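Local structure of gamma-glutamyl cyclotransferase (Homo sapiens, 3CRY) at residues A[25-30]-A[140-145]; A[42-47]-A[81-86]; A[48-53]-A[70-75]; A[63-68]-A[166-171]; A[106-111]-A[124-129]. The protein catalyses the formation of 5-oxoproline from gamma-glutamyl dipeptides with release of an amino acid, and works as a homodimer. The protein carries 1 engineered substitution. All coordinates share one frame; numbering follows the deposited sequence.

Contact 1. Residues A[25-30]-A[140-145]; sequences NLLTER and KKIICM
The turn that leads through Leu26 and Leu27 into helix 28-34 lies against one flank of helix 137-149, with Leu26 CA 6.2 Å from Ile143 CA and Leu27 CA 6.4 Å from Met145 CA. Leu27 does most of the touching. Its CG stands opposite the backbone N (chi1 -173°), which sends the two methyl branches to different residues of the helix: CD1 rests 3.9 Å from Met145 CB, close to where that side chain leaves the backbone, and CD2 meets the outer methyl CD1 of Ile142 at 3.9 Å. The leucine and Ile142 side chains cross at about a right angle, and a forked, wholly apolar residue is well suited to reach both partners. An alanine at Leu27 would have neither methyl branch, and would probably leave Ile142 CD1 and Met145 CB without their neighbour and a gap between the turn and the helix. The turn directly follows the segment Tyr19-Ser24, the end of strand 16-21 and the turn after it, inferred to bind substrate, and the helix carries Tyr139, given the same role; Ile142 itself packs on Ser24, so this apolar seam joins two parts of the presumed substrate pocket. Leu26, one residue earlier, uses a single methyl: its CD1 sits 4.0 Å from Ile143 CG2 and 3.8 Å from the carbonyl oxygen, Ile143 O. Beta-branched isoleucine keeps a methyl, CG2, close to the helix backbone, within reach of Leu26. Helix 174-181 closes over the seam through Ile179, which touches both Leu27 and Ile142.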
# COMPACT_ATOMS: atom_id res chain seq x y z
N ASN A 25 9.78 14.68 3.71
CA ASN A 25 10.01 15.10 2.31
C ASN A 25 9.13 16.28 1.83
O ASN A 25 9.24 16.71 0.68
CB ASN A 25 9.92 13.90 1.33
CG ASN A 25 11.18 13.01 1.38
OD1 ASN A 25 12.28 13.44 1.78
ND2 ASN A 25 11.01 11.76 0.96
N LEU A 26 8.29 16.83 2.71
CA LEU A 26 7.67 18.13 2.46
C LEU A 26 8.70 19.26 2.36
O LEU A 26 8.43 20.28 1.70
CB LEU A 26 6.69 18.49 3.59
CG LEU A 26 5.39 17.68 3.66
CD1 LEU A 26 4.64 18.06 4.95
CD2 LEU A 26 4.52 17.90 2.40
N LEU A 27 9.86 19.10 3.02
CA LEU A 27 10.88 20.15 3.06
C LEU A 27 11.90 19.99 1.93
O LEU A 27 12.53 18.94 1.78
CB LEU A 27 11.61 20.16 4.41
CG LEU A 27 12.57 21.34 4.59
CD1 LEU A 27 11.82 22.69 4.66
CD2 LEU A 27 13.43 21.12 5.83
N THR A 28 12.06 21.04 1.14
CA THR A 28 12.92 20.96 -0.07
C THR A 28 14.36 20.56 0.28
O THR A 28 14.94 19.69 -0.38
CB THR A 28 12.86 22.29 -0.84
OG1 THR A 28 11.50 22.58 -1.11
CG2 THR A 28 13.62 22.21 -2.15
N GLU A 29 14.95 21.18 1.31
CA GLU A 29 16.32 20.83 1.68
C GLU A 29 16.46 19.38 2.18
O GLU A 29 17.51 18.76 1.98
CB GLU A 29 16.92 21.80 2.69
CG GLU A 29 18.46 21.76 2.66
CD GLU A 29 19.14 22.66 3.68
OE1 GLU A 29 18.44 23.46 4.33
OE2 GLU A 29 20.38 22.56 3.85
N ARG A 30 15.41 18.85 2.78
CA ARG A 30 15.43 17.47 3.25
C ARG A 30 15.37 16.50 2.07
O ARG A 30 16.20 15.60 1.99
CB ARG A 30 14.32 17.15 4.26
CG ARG A 30 14.23 15.66 4.63
CD ARG A 30 15.49 15.11 5.27
NE ARG A 30 15.40 13.65 5.37
CZ ARG A 30 16.22 12.87 6.07
NH1 ARG A 30 17.23 13.40 6.75
NH2 ARG A 30 16.02 11.57 6.10
N LYS A 140 8.87 16.65 13.74
CA LYS A 140 7.74 17.58 13.62
C LYS A 140 8.18 18.93 13.02
O LYS A 140 7.50 19.47 12.14
CB LYS A 140 7.06 17.76 15.00
CG LYS A 140 5.94 18.76 14.94
CD LYS A 140 5.28 19.02 16.28
CE LYS A 140 4.28 20.18 16.11
NZ LYS A 140 3.60 20.54 17.40
N LYS A 141 9.29 19.48 13.53
CA LYS A 141 9.77 20.77 13.05
C LYS A 141 10.02 20.75 11.55
O LYS A 141 9.59 21.65 10.83
CB LYS A 141 11.02 21.19 13.82
CG LYS A 141 10.71 21.79 15.19
CD LYS A 141 11.98 22.15 15.96
CE LYS A 141 11.67 22.95 17.22
NZ LYS A 141 11.31 22.06 18.34
N ILE A 142 10.71 19.71 11.08
CA ILE A 142 11.00 19.58 9.63
C ILE A 142 9.70 19.52 8.81
O ILE A 142 9.56 20.21 7.79
CB ILE A 142 11.91 18.37 9.36
CG1 ILE A 142 13.29 18.58 9.99
CG2 ILE A 142 12.02 18.06 7.86
CD1 ILE A 142 14.14 19.66 9.36
N ILE A 143 8.73 18.73 9.27
CA ILE A 143 7.42 18.64 8.61
C ILE A 143 6.72 20.00 8.57
O ILE A 143 6.22 20.41 7.52
CB ILE A 143 6.55 17.55 9.30
CG1 ILE A 143 7.09 16.17 8.90
CG2 ILE A 143 5.05 17.66 8.92
CD1 ILE A 143 6.49 15.00 9.68
N CYS A 144 6.69 20.70 9.70
CA CYS A 144 6.05 22.02 9.74
C CYS A 144 6.76 23.05 8.83
O CYS A 144 6.11 23.85 8.11
CB CYS A 144 5.95 22.52 11.18
SG CYS A 144 4.73 21.59 12.11
N MET A 145 8.09 22.99 8.82
CA MET A 145 8.89 23.87 7.93
C MET A 145 8.57 23.63 6.47
O MET A 145 8.39 24.58 5.69
CB MET A 145 10.38 23.65 8.17
CG MET A 145 10.89 24.29 9.45
SD MET A 145 12.62 23.85 9.77
CE MET A 145 13.44 24.56 8.35

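Contact 2. Residues A[42-47]-A[81-86]; sequences CVARLQ and GVVWKM
Cys42 pairs with Val83 and Ala44 with Gly81 as antiparallel hydrogen-bonded pairs, with Val43 and Val82 as the non-hydrogen-bonded pair between them. The shortest of the four backbone bonds runs from Val83 N to Cys42 O, 2.7 Å; Gly81 N reaches Ala44 O at 2.9 Å, and a return bond completes each pair. At the middle pair, Val43 CA lies 3.6 Å from Gly81 O in a CA-H...O contact.

The face bearing Cys42, Ala44 and Val83 is filled by small groups. Cys42 SG sits between its backbone N and carbonyl carbon (chi1 68°), which brings the sulfur to 3.9 Å from Val83 CB. Val83 CG2 comes 3.8 Å from Ala44 CB, so Val83 touches its direct partner Cys42 and, diagonally, Ala44. Gly81 suits its place because a side chain would point to this same face; Phe20 of strand 16-21, an inferred substrate-binding residue, is close by.

Further out, Val83 packs on Leu18, while Cys42 and Ala44 meet Thr114 and Val112. On the other face Val43 packs on Trp80, and Val82 on Leu26 and Leu152. Strands 39-46 and 77-87 thus lie inside the five-stranded antiparallel sheet, flanked by strand 106-114 beside the former and strand 16-21 beside the latter.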
# COMPACT_ATOMS: atom_id res chain seq x y z
N CYS A 42 3.58 20.48 -7.54
CA CYS A 42 2.40 21.18 -7.01
C CYS A 42 2.05 20.71 -5.61
O CYS A 42 2.58 19.69 -5.15
CB CYS A 42 1.19 20.95 -7.93
SG CYS A 42 0.55 19.27 -7.95
N VAL A 43 1.17 21.47 -4.94
CA VAL A 43 0.54 21.07 -3.69
C VAL A 43 -0.72 20.28 -4.05
O VAL A 43 -1.40 20.61 -5.02
CB VAL A 43 0.14 22.31 -2.87
CG1 VAL A 43 -0.63 21.92 -1.61
CG2 VAL A 43 1.39 23.10 -2.49
N ALA A 44 -1.01 19.24 -3.29
CA ALA A 44 -2.18 18.41 -3.59
C ALA A 44 -2.80 17.76 -2.36
O ALA A 44 -2.12 17.59 -1.32
CB ALA A 44 -1.84 17.36 -4.66
N ARG A 45 -4.07 17.38 -2.49
CA ARG A 45 -4.84 16.77 -1.39
C ARG A 45 -5.16 15.31 -1.69
O ARG A 45 -5.67 14.98 -2.77
CB ARG A 45 -6.15 17.56 -1.17
CG ARG A 45 -7.13 16.88 -0.20
CD ARG A 45 -8.24 17.78 0.35
NE ARG A 45 -8.97 18.54 -0.66
CZ ARG A 45 -9.86 19.50 -0.36
NH1 ARG A 45 -10.12 19.82 0.91
NH2 ARG A 45 -10.49 20.15 -1.34
N LEU A 46 -4.84 14.44 -0.73
CA LEU A 46 -5.26 13.05 -0.80
C LEU A 46 -6.54 12.87 0.01
O LEU A 46 -6.55 13.02 1.24
CB LEU A 46 -4.12 12.10 -0.36
CG LEU A 46 -4.43 10.60 -0.34
CD1 LEU A 46 -4.77 10.06 -1.72
CD2 LEU A 46 -3.26 9.84 0.29
N GLN A 47 -7.63 12.58 -0.70
CA GLN A 47 -8.94 12.42 -0.06
C GLN A 47 -9.06 11.04 0.62
O GLN A 47 -8.56 10.03 0.11
CB GLN A 47 -10.03 12.62 -1.14
CG GLN A 47 -11.38 13.15 -0.64
CD GLN A 47 -11.26 14.44 0.15
OE1 GLN A 47 -11.45 14.44 1.36
NE2 GLN A 47 -10.91 15.54 -0.52
N GLY A 81 -0.20 17.30 0.84
CA GLY A 81 1.21 17.06 0.66
C GLY A 81 1.75 17.80 -0.54
O GLY A 81 1.05 18.61 -1.16
N VAL A 82 3.01 17.50 -0.87
CA VAL A 82 3.72 18.11 -1.99
C VAL A 82 3.98 17.03 -3.03
O VAL A 82 4.48 15.94 -2.68
CB VAL A 82 5.10 18.72 -1.56
CG1 VAL A 82 5.97 19.06 -2.81
CG2 VAL A 82 4.88 19.95 -0.68
N VAL A 83 3.64 17.34 -4.28
CA VAL A 83 3.97 16.48 -5.42
C VAL A 83 5.31 16.94 -5.99
O VAL A 83 5.48 18.12 -6.37
CB VAL A 83 2.86 16.48 -6.51
CG1 VAL A 83 3.28 15.61 -7.66
CG2 VAL A 83 1.51 15.98 -5.90
N TRP A 84 6.26 16.00 -6.04
CA TRP A 84 7.58 16.21 -6.62
C TRP A 84 7.71 15.51 -7.98
O TRP A 84 7.29 14.36 -8.13
CB TRP A 84 8.68 15.65 -5.70
CG TRP A 84 8.75 16.32 -4.35
CD1 TRP A 84 8.20 15.87 -3.19
CD2 TRP A 84 9.40 17.56 -4.03
NE1 TRP A 84 8.46 16.75 -2.16
CE2 TRP A 84 9.19 17.80 -2.65
CE3 TRP A 84 10.15 18.49 -4.78
CZ2 TRP A 84 9.70 18.95 -1.99
CZ3 TRP A 84 10.65 19.64 -4.13
CH2 TRP A 84 10.41 19.85 -2.74
N LYS A 85 8.31 16.19 -8.95
CA LYS A 85 8.63 15.55 -10.23
C LYS A 85 10.06 15.02 -10.17
O LYS A 85 11.01 15.77 -9.86
CB LYS A 85 8.49 16.55 -11.37
CG LYS A 85 8.65 15.94 -12.77
CD LYS A 85 8.47 17.06 -13.79
CE LYS A 85 8.12 16.52 -15.16
NZ LYS A 85 8.24 17.64 -16.16
N MET A 86 10.21 13.74 -10.47
CA MET A 86 11.51 13.07 -10.40
C MET A 86 11.79 12.26 -11.66
O MET A 86 10.85 11.86 -12.37
CB MET A 86 11.54 12.18 -9.16
CG MET A 86 11.59 12.97 -7.85
SD MET A 86 11.46 11.95 -6.38
CE MET A 86 13.06 11.18 -6.41

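Contact 3. Residues A[48-53]-A[70-75]; sequences DFKLDF and TIFQSP
The beta hairpin of strands 49-56 and 68-74 pairs Lys50 with Phe72 and Asp52 with Thr70 as antiparallel hydrogen-bonded pairs, Leu51 and Ile71 facing each other between them. Each bonded pair makes two backbone bonds, among them Lys50 N to Phe72 O at 2.9 Å.

On the face of Lys50, Asp52 and Phe72, the phenylalanine is the broad element. Its CG lies between the backbone N and the carbonyl carbon (chi1 65°), which lays the ring back across the partner strand: CZ touches Lys50 CD at 3.8 Å, and Asp52 CB comes to the ring edge, 3.9 Å from Phe72 CE2. A lysine fits here because its methylene chain can run beside the ring while the ammonium continues outward. Asp52 OD2 is bonded to Tyr130 OH of the adjacent strand 130-132.

Elsewhere Phe49 receives two partners. Ile71 CD1 lies 3.8 Å from Phe49 CD2, and Gln73 lies alongside the ring with CG over one face, 3.8 Å from its centroid in a CH-pi contact. Glutamine offers both this methylene and an amide, whose NE2 bonds Tyr105 O of the second subunit, so the hairpin edge belongs to the dimer interface. At the corner, Asp48 OD1 accepts from Gly76 N, and Ser74 N gives Asp48 O a nearly straight bond of 2.9 Å (176° at the hydrogen), although the donor stands well above the carbonyl plane.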
# COMPACT_ATOMS: atom_id res chain seq x y z
N ASP A 48 -9.71 11.00 1.78
CA ASP A 48 -10.07 9.76 2.46
C ASP A 48 -8.86 8.96 2.97
O ASP A 48 -8.89 7.72 3.02
CB ASP A 48 -11.02 8.89 1.61
CG ASP A 48 -12.30 9.64 1.18
OD1 ASP A 48 -12.94 10.26 2.05
OD2 ASP A 48 -12.62 9.63 -0.03
N PHE A 49 -7.83 9.68 3.40
CA PHE A 49 -6.71 9.11 4.16
C PHE A 49 -6.46 9.99 5.38
O PHE A 49 -6.83 11.19 5.37
CB PHE A 49 -5.42 9.11 3.32
CG PHE A 49 -5.32 7.97 2.33
CD1 PHE A 49 -6.06 7.98 1.15
CD2 PHE A 49 -4.41 6.92 2.54
CE1 PHE A 49 -5.94 6.95 0.21
CE2 PHE A 49 -4.29 5.89 1.61
CZ PHE A 49 -5.04 5.91 0.45
N LYS A 50 -5.83 9.41 6.40
CA LYS A 50 -5.51 10.12 7.65
C LYS A 50 -4.03 9.96 7.95
O LYS A 50 -3.46 8.87 7.73
CB LYS A 50 -6.35 9.55 8.80
CG LYS A 50 -6.10 10.19 10.16
CD LYS A 50 -6.98 9.54 11.25
CE LYS A 50 -6.82 10.23 12.60
NZ LYS A 50 -7.67 11.45 12.68
N LEU A 51 -3.41 11.02 8.45
CA LEU A 51 -1.99 11.02 8.81
C LEU A 51 -1.79 10.39 10.21
O LEU A 51 -2.56 10.66 11.14
CB LEU A 51 -1.47 12.48 8.82
CG LEU A 51 0.01 12.73 9.11
CD1 LEU A 51 0.89 12.28 7.95
CD2 LEU A 51 0.24 14.20 9.39
N ASP A 52 -0.75 9.58 10.36
CA ASP A 52 -0.43 8.98 11.66
C ASP A 52 1.10 8.95 11.76
O ASP A 52 1.81 9.27 10.79
CB ASP A 52 -1.02 7.56 11.77
CG ASP A 52 -1.06 7.02 13.20
OD1 ASP A 52 -0.84 7.77 14.19
OD2 ASP A 52 -1.28 5.80 13.32
N PHE A 53 1.60 8.61 12.95
CA PHE A 53 3.05 8.44 13.18
C PHE A 53 3.28 7.15 13.93
O PHE A 53 2.52 6.81 14.83
CB PHE A 53 3.66 9.64 13.96
CG PHE A 53 3.54 10.95 13.22
CD1 PHE A 53 2.33 11.66 13.24
CD2 PHE A 53 4.59 11.43 12.44
CE1 PHE A 53 2.20 12.85 12.52
CE2 PHE A 53 4.48 12.64 11.73
CZ PHE A 53 3.27 13.35 11.76
N THR A 70 3.10 8.10 8.46
CA THR A 70 2.39 7.13 7.59
C THR A 70 0.97 7.62 7.33
O THR A 70 0.51 8.60 7.94
CB THR A 70 2.43 5.70 8.19
OG1 THR A 70 1.89 4.76 7.23
CG2 THR A 70 1.59 5.62 9.50
N ILE A 71 0.27 6.96 6.41
CA ILE A 71 -1.13 7.31 6.10
C ILE A 71 -1.93 6.03 5.99
O ILE A 71 -1.37 4.95 5.69
CB ILE A 71 -1.28 8.15 4.80
CG1 ILE A 71 -0.65 7.41 3.59
CG2 ILE A 71 -0.65 9.57 4.99
CD1 ILE A 71 -0.81 8.12 2.22
N PHE A 72 -3.22 6.12 6.29
CA PHE A 72 -4.09 4.95 6.13
C PHE A 72 -5.48 5.38 5.68
O PHE A 72 -5.87 6.54 5.87
CB PHE A 72 -4.10 4.08 7.40
CG PHE A 72 -4.69 4.74 8.63
CD1 PHE A 72 -6.08 4.84 8.79
CD2 PHE A 72 -3.86 5.22 9.64
CE1 PHE A 72 -6.63 5.43 9.95
CE2 PHE A 72 -4.39 5.81 10.80
CZ PHE A 72 -5.77 5.91 10.95
N GLN A 73 -6.21 4.47 5.04
CA GLN A 73 -7.54 4.83 4.51
C GLN A 73 -8.56 5.11 5.61
O GLN A 73 -8.71 4.33 6.57
CB GLN A 73 -8.00 3.74 3.52
CG GLN A 73 -7.19 3.79 2.24
CD GLN A 73 -7.30 2.54 1.44
OE1 GLN A 73 -7.00 1.44 1.94
NE2 GLN A 73 -7.73 2.68 0.17
N SER A 74 -9.24 6.24 5.48
CA SER A 74 -10.18 6.73 6.49
C SER A 74 -11.20 7.66 5.82
O SER A 74 -10.89 8.82 5.53
CB SER A 74 -9.40 7.48 7.59
OG SER A 74 -10.22 7.81 8.71
N PRO A 75 -12.41 7.14 5.51
CA PRO A 75 -13.39 7.96 4.79
C PRO A 75 -13.67 9.29 5.49
O PRO A 75 -13.92 9.30 6.69
CB PRO A 75 -14.66 7.10 4.83
CG PRO A 75 -14.15 5.69 4.90
CD PRO A 75 -12.90 5.77 5.76

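Contact 4. Residues A[63-68]-A[166-171]; sequences TWHGGI and NDYTGK
Stacking carries most of this contact, with His65 laid over Tyr168. Their rings form an offset stack, centroids 4.4 Å apart and planes tilted by 14°. The displacement places the imidazole over the phenol end, where Tyr168 OH comes over one face of the His65 ring and lies 3.4 Å from His65 CD2. With CG opposite the backbone N (chi1 -173°) the Tyr168 side chain extends toward His65, and its long flat ring lies under both the imidazole and the methylene that bears it.

That methylene makes the CH-pi part of the contact. His65 CB stands almost exactly above the centre of the Tyr168 ring, 3.5 Å from its centroid, and Gly170 N occupies the opposite face, so the phenol is sandwiched.

A hydrogen bond links a side chain to the backbone across the loops. Asn166 ND2 donates to His65 O at 3.1 Å (156° at the hydrogen), lying in the carbonyl plane on a lone pair, with the acceptor near the asparagine amide plane. The other end of that amide works within its own loop, OD1 accepting from Tyr168 N at 2.8 Å. One asparagine side chain thus donates across the contact and shapes the loop presenting Tyr168. Gly66 is fitting beside it, since a CB there would clash with Asn166 ND2.

Next to His65, Trp64 turns the other way and meets the ring of Tyr139, an inferred substrate-binding residue. The whole joins two irregular surface loops, one connecting hairpin strands 49-56 and 68-74, the other leading to helix 174-181 and shaped by the Asx turn at Asn166.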
# COMPACT_ATOMS: atom_id res chain seq x y z
N THR A 63 17.31 7.66 12.99
CA THR A 63 17.53 8.97 12.39
C THR A 63 16.73 10.03 13.15
O THR A 63 17.24 11.10 13.45
CB THR A 63 17.10 8.97 10.90
OG1 THR A 63 17.98 8.10 10.18
CG2 THR A 63 17.18 10.39 10.28
N TRP A 64 15.47 9.71 13.45
CA TRP A 64 14.53 10.69 13.98
C TRP A 64 14.21 10.54 15.48
O TRP A 64 13.74 11.49 16.11
CB TRP A 64 13.25 10.65 13.15
CG TRP A 64 13.47 11.09 11.71
CD1 TRP A 64 13.42 10.30 10.59
CD2 TRP A 64 13.78 12.41 11.26
NE1 TRP A 64 13.67 11.06 9.46
CE2 TRP A 64 13.89 12.36 9.85
CE3 TRP A 64 13.96 13.64 11.90
CZ2 TRP A 64 14.18 13.49 9.08
CZ3 TRP A 64 14.25 14.78 11.14
CH2 TRP A 64 14.35 14.69 9.74
N HIS A 65 14.44 9.36 16.04
CA HIS A 65 14.19 9.15 17.47
C HIS A 65 12.71 9.38 17.91
O HIS A 65 12.43 9.89 19.01
CB HIS A 65 15.18 9.99 18.32
CG HIS A 65 16.62 9.68 18.03
ND1 HIS A 65 17.22 8.51 18.42
CD2 HIS A 65 17.58 10.39 17.38
CE1 HIS A 65 18.48 8.50 18.02
NE2 HIS A 65 18.73 9.64 17.40
N GLY A 66 11.79 8.98 17.05
CA GLY A 66 10.35 9.06 17.33
C GLY A 66 9.59 8.40 16.20
O GLY A 66 10.21 7.90 15.25
N GLY A 67 8.27 8.41 16.30
CA GLY A 67 7.41 7.83 15.24
C GLY A 67 7.60 8.59 13.95
O GLY A 67 7.77 9.82 13.95
N ILE A 68 7.61 7.88 12.83
CA ILE A 68 7.71 8.56 11.52
C ILE A 68 6.37 8.47 10.78
O ILE A 68 5.45 7.72 11.19
CB ILE A 68 8.93 8.10 10.69
CG1 ILE A 68 8.87 6.60 10.40
CG2 ILE A 68 10.27 8.48 11.41
CD1 ILE A 68 10.03 6.10 9.51
N ASN A 166 6.91 13.60 21.00
CA ASN A 166 7.47 12.96 22.18
C ASN A 166 8.41 13.94 22.90
O ASN A 166 8.50 15.10 22.54
CB ASN A 166 8.14 11.62 21.84
CG ASN A 166 9.44 11.76 21.04
OD1 ASN A 166 10.12 12.79 21.04
ND2 ASN A 166 9.79 10.69 20.36
N ASP A 167 9.12 13.45 23.91
CA ASP A 167 10.01 14.33 24.69
C ASP A 167 11.50 14.13 24.36
O ASP A 167 12.38 14.35 25.22
CB ASP A 167 9.72 14.16 26.20
CG ASP A 167 10.11 12.79 26.71
OD1 ASP A 167 10.39 11.91 25.87
OD2 ASP A 167 10.15 12.58 27.96
N TYR A 168 11.81 13.73 23.12
CA TYR A 168 13.21 13.58 22.72
C TYR A 168 13.94 14.92 22.63
O TYR A 168 13.64 15.75 21.76
CB TYR A 168 13.36 12.83 21.38
CG TYR A 168 14.81 12.54 21.06
CD1 TYR A 168 15.49 11.49 21.71
CD2 TYR A 168 15.52 13.31 20.13
CE1 TYR A 168 16.83 11.23 21.44
CE2 TYR A 168 16.85 13.05 19.85
CZ TYR A 168 17.51 12.02 20.50
OH TYR A 168 18.84 11.78 20.22
N THR A 169 14.93 15.13 23.48
CA THR A 169 15.72 16.36 23.45
C THR A 169 17.21 16.05 23.32
O THR A 169 18.08 16.89 23.63
CB THR A 169 15.45 17.23 24.71
OG1 THR A 169 15.78 16.46 25.88
CG2 THR A 169 13.99 17.63 24.79
N GLY A 170 17.50 14.82 22.90
CA GLY A 170 18.87 14.38 22.69
C GLY A 170 19.46 14.93 21.41
O GLY A 170 18.85 15.76 20.73
N LYS A 171 20.67 14.46 21.11
CA LYS A 171 21.38 14.72 19.85
C LYS A 171 20.61 14.23 18.61
O LYS A 171 20.04 13.15 18.62
CB LYS A 171 22.70 13.94 19.91
CG LYS A 171 23.89 14.69 20.46
CD LYS A 171 24.93 14.85 19.38
CE LYS A 171 25.28 16.31 19.16
NZ LYS A 171 25.93 16.52 17.84

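Contact 5. Residues A[106-111]-A[124-129]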
# COMPACT_ATOMS: atom_id res chain seq x y z
N VAL A 106 5.60 0.21 2.15
CA VAL A 106 5.28 -0.38 0.86
C VAL A 106 5.05 0.75 -0.15
O VAL A 106 4.63 1.87 0.23
CB VAL A 106 4.04 -1.32 0.97
CG1 VAL A 106 2.76 -0.51 1.17
CG2 VAL A 106 3.94 -2.21 -0.28
N VAL A 107 5.38 0.49 -1.43
CA VAL A 107 5.07 1.42 -2.51
C VAL A 107 3.58 1.40 -2.81
O VAL A 107 3.00 0.32 -2.98
CB VAL A 107 5.84 1.06 -3.83
CG1 VAL A 107 5.40 1.97 -4.97
CG2 VAL A 107 7.33 1.11 -3.62
N ILE A 108 2.96 2.57 -2.87
CA ILE A 108 1.55 2.70 -3.29
C ILE A 108 1.40 3.61 -4.52
O ILE A 108 2.32 4.36 -4.88
CB ILE A 108 0.66 3.26 -2.15
CG1 ILE A 108 1.07 4.69 -1.74
CG2 ILE A 108 0.62 2.28 -0.96
CD1 ILE A 108 0.18 5.27 -0.63
N GLU A 109 0.23 3.55 -5.15
CA GLU A 109 -0.16 4.53 -6.16
C GLU A 109 -1.37 5.24 -5.58
O GLU A 109 -2.26 4.58 -5.02
CB GLU A 109 -0.55 3.86 -7.49
CG GLU A 109 -0.90 4.83 -8.62
CD GLU A 109 -1.37 4.09 -9.86
OE1 GLU A 109 -0.53 3.47 -10.53
OE2 GLU A 109 -2.59 4.11 -10.12
N VAL A 110 -1.38 6.56 -5.65
CA VAL A 110 -2.54 7.33 -5.19
C VAL A 110 -2.96 8.37 -6.21
O VAL A 110 -2.16 8.78 -7.04
CB VAL A 110 -2.29 8.04 -3.83
CG1 VAL A 110 -2.20 7.02 -2.69
CG2 VAL A 110 -1.05 8.92 -3.90
N LYS A 111 -4.23 8.77 -6.15
CA LYS A 111 -4.71 9.84 -7.00
C LYS A 111 -5.03 11.02 -6.08
O LYS A 111 -5.76 10.88 -5.10
CB LYS A 111 -5.93 9.36 -7.79
CG LYS A 111 -5.52 8.43 -8.92
CD LYS A 111 -6.69 7.66 -9.51
CE LYS A 111 -6.22 6.83 -10.70
NZ LYS A 111 -7.36 6.17 -11.42
N SER A 124 3.64 6.94 -3.95
CA SER A 124 3.87 7.29 -2.55
C SER A 124 4.22 6.03 -1.77
O SER A 124 4.55 4.99 -2.39
CB SER A 124 2.63 8.01 -1.95
OG SER A 124 2.99 8.76 -0.79
N TYR A 125 4.16 6.11 -0.44
CA TYR A 125 4.59 5.06 0.49
C TYR A 125 3.73 5.11 1.72
O TYR A 125 3.34 6.20 2.15
CB TYR A 125 6.05 5.27 0.93
CG TYR A 125 7.01 5.24 -0.23
CD1 TYR A 125 7.59 4.03 -0.64
CD2 TYR A 125 7.31 6.40 -0.95
CE1 TYR A 125 8.46 3.99 -1.73
CE2 TYR A 125 8.18 6.37 -2.05
CZ TYR A 125 8.74 5.15 -2.42
OH TYR A 125 9.59 5.12 -3.50
N LEU A 126 3.44 3.94 2.29
CA LEU A 126 2.86 3.89 3.63
C LEU A 126 3.29 2.63 4.40
O LEU A 126 3.78 1.66 3.79
CB LEU A 126 1.34 4.07 3.58
CG LEU A 126 0.55 3.02 2.76
CD1 LEU A 126 0.48 1.65 3.42
CD2 LEU A 126 -0.88 3.56 2.50
N MET A 127 3.14 2.65 5.73
CA MET A 127 3.52 1.50 6.56
C MET A 127 2.38 0.48 6.58
O MET A 127 1.21 0.87 6.62
CB MET A 127 3.77 1.95 7.99
CG MET A 127 4.90 2.92 8.14
SD MET A 127 5.00 3.44 9.89
CE MET A 127 6.27 4.68 9.72
N THR A 128 2.71 -0.81 6.56
CA THR A 128 1.68 -1.86 6.66
C THR A 128 1.68 -2.62 7.98
O THR A 128 0.73 -3.37 8.26
CB THR A 128 1.81 -2.90 5.52
OG1 THR A 128 3.04 -3.62 5.65
CG2 THR A 128 1.78 -2.24 4.14
N ASN A 129 2.74 -2.42 8.78
CA ASN A 129 2.88 -3.13 10.03
C ASN A 129 3.64 -2.21 10.97
O ASN A 129 4.85 -2.08 10.87
CB ASN A 129 3.66 -4.46 9.80
CG ASN A 129 3.74 -5.32 11.04
OD1 ASN A 129 3.33 -4.89 12.13
ND2 ASN A 129 4.26 -6.53 10.89
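Ile108 and Ser124, with Val106 and Leu126 two places along, make the antiparallel hydrogen-bonded pairs; Ile108 N donates to Ser124 O at 2.9 Å and Val106 N to Leu126 O at 2.8 Å. The packing is tightest round Ile108. Its CG1 stands between the backbone N and the carbonyl carbon (chi1 63°), which turns it over the partner strand to 3.7 Å from Ser124 CB, while CD1 meets Leu126 CD2 at 3.7 Å. Serine is small enough to admit the isoleucine, and its OG is bonded to Phe20 O. Trimmed to an alanine, this position is likely to open a gap beside Ser124 CB and let the Leu126 side chain turn more freely.

Val106 extends the apolar face, its CG1 lying 3.6 Å from Thr128 CG2. On the other face Val107 and Tyr125 run side by side, Val107 CG2 3.6 Å from Tyr125 CE1. The tyrosine joins an apolar ring to a hydroxyl that bonds Asp95, and it packs on the engineered Gln98, at the position of the catalytic proton acceptor.

Toward the other end the contact loosens. Val110 CG2 approaches Ser124 CB only to 4.3 Å. Glu109 points away from segment 124-129 and forms a salt bridge with Arg123 of the second subunit; both it and Lys111 lie over Thr121 farther along the partner strand, partly exposed. Val107, Ile108 and Glu109 also pair with a strand of that subunit. The arrangement is a beta hairpin, strands 106-114 and 119-126, whose sheet continues across the dimer interface.

Overall arrangement
From the N terminus, contact 1 opens just after the segment inferred to bind substrate and closes only at helix 137-149, so contacts 2, 3 and 5 all nest within its loop. Contact 2 joins two inner strands of the five-stranded sheet and encloses contact 3, the hairpin of the smaller sheet; Leu46 against Ile71 links them. Contact 4 opens inside that hairpin and closes beyond helix 154-161, crossing contacts 1, 2 and 3. Contact 5, a local hairpin in series after contacts 2 and 3, lies within the loop of contact 4. Thr70 OG1 and Met127 N tie contact 3 to contact 5, and both reach the second subunit.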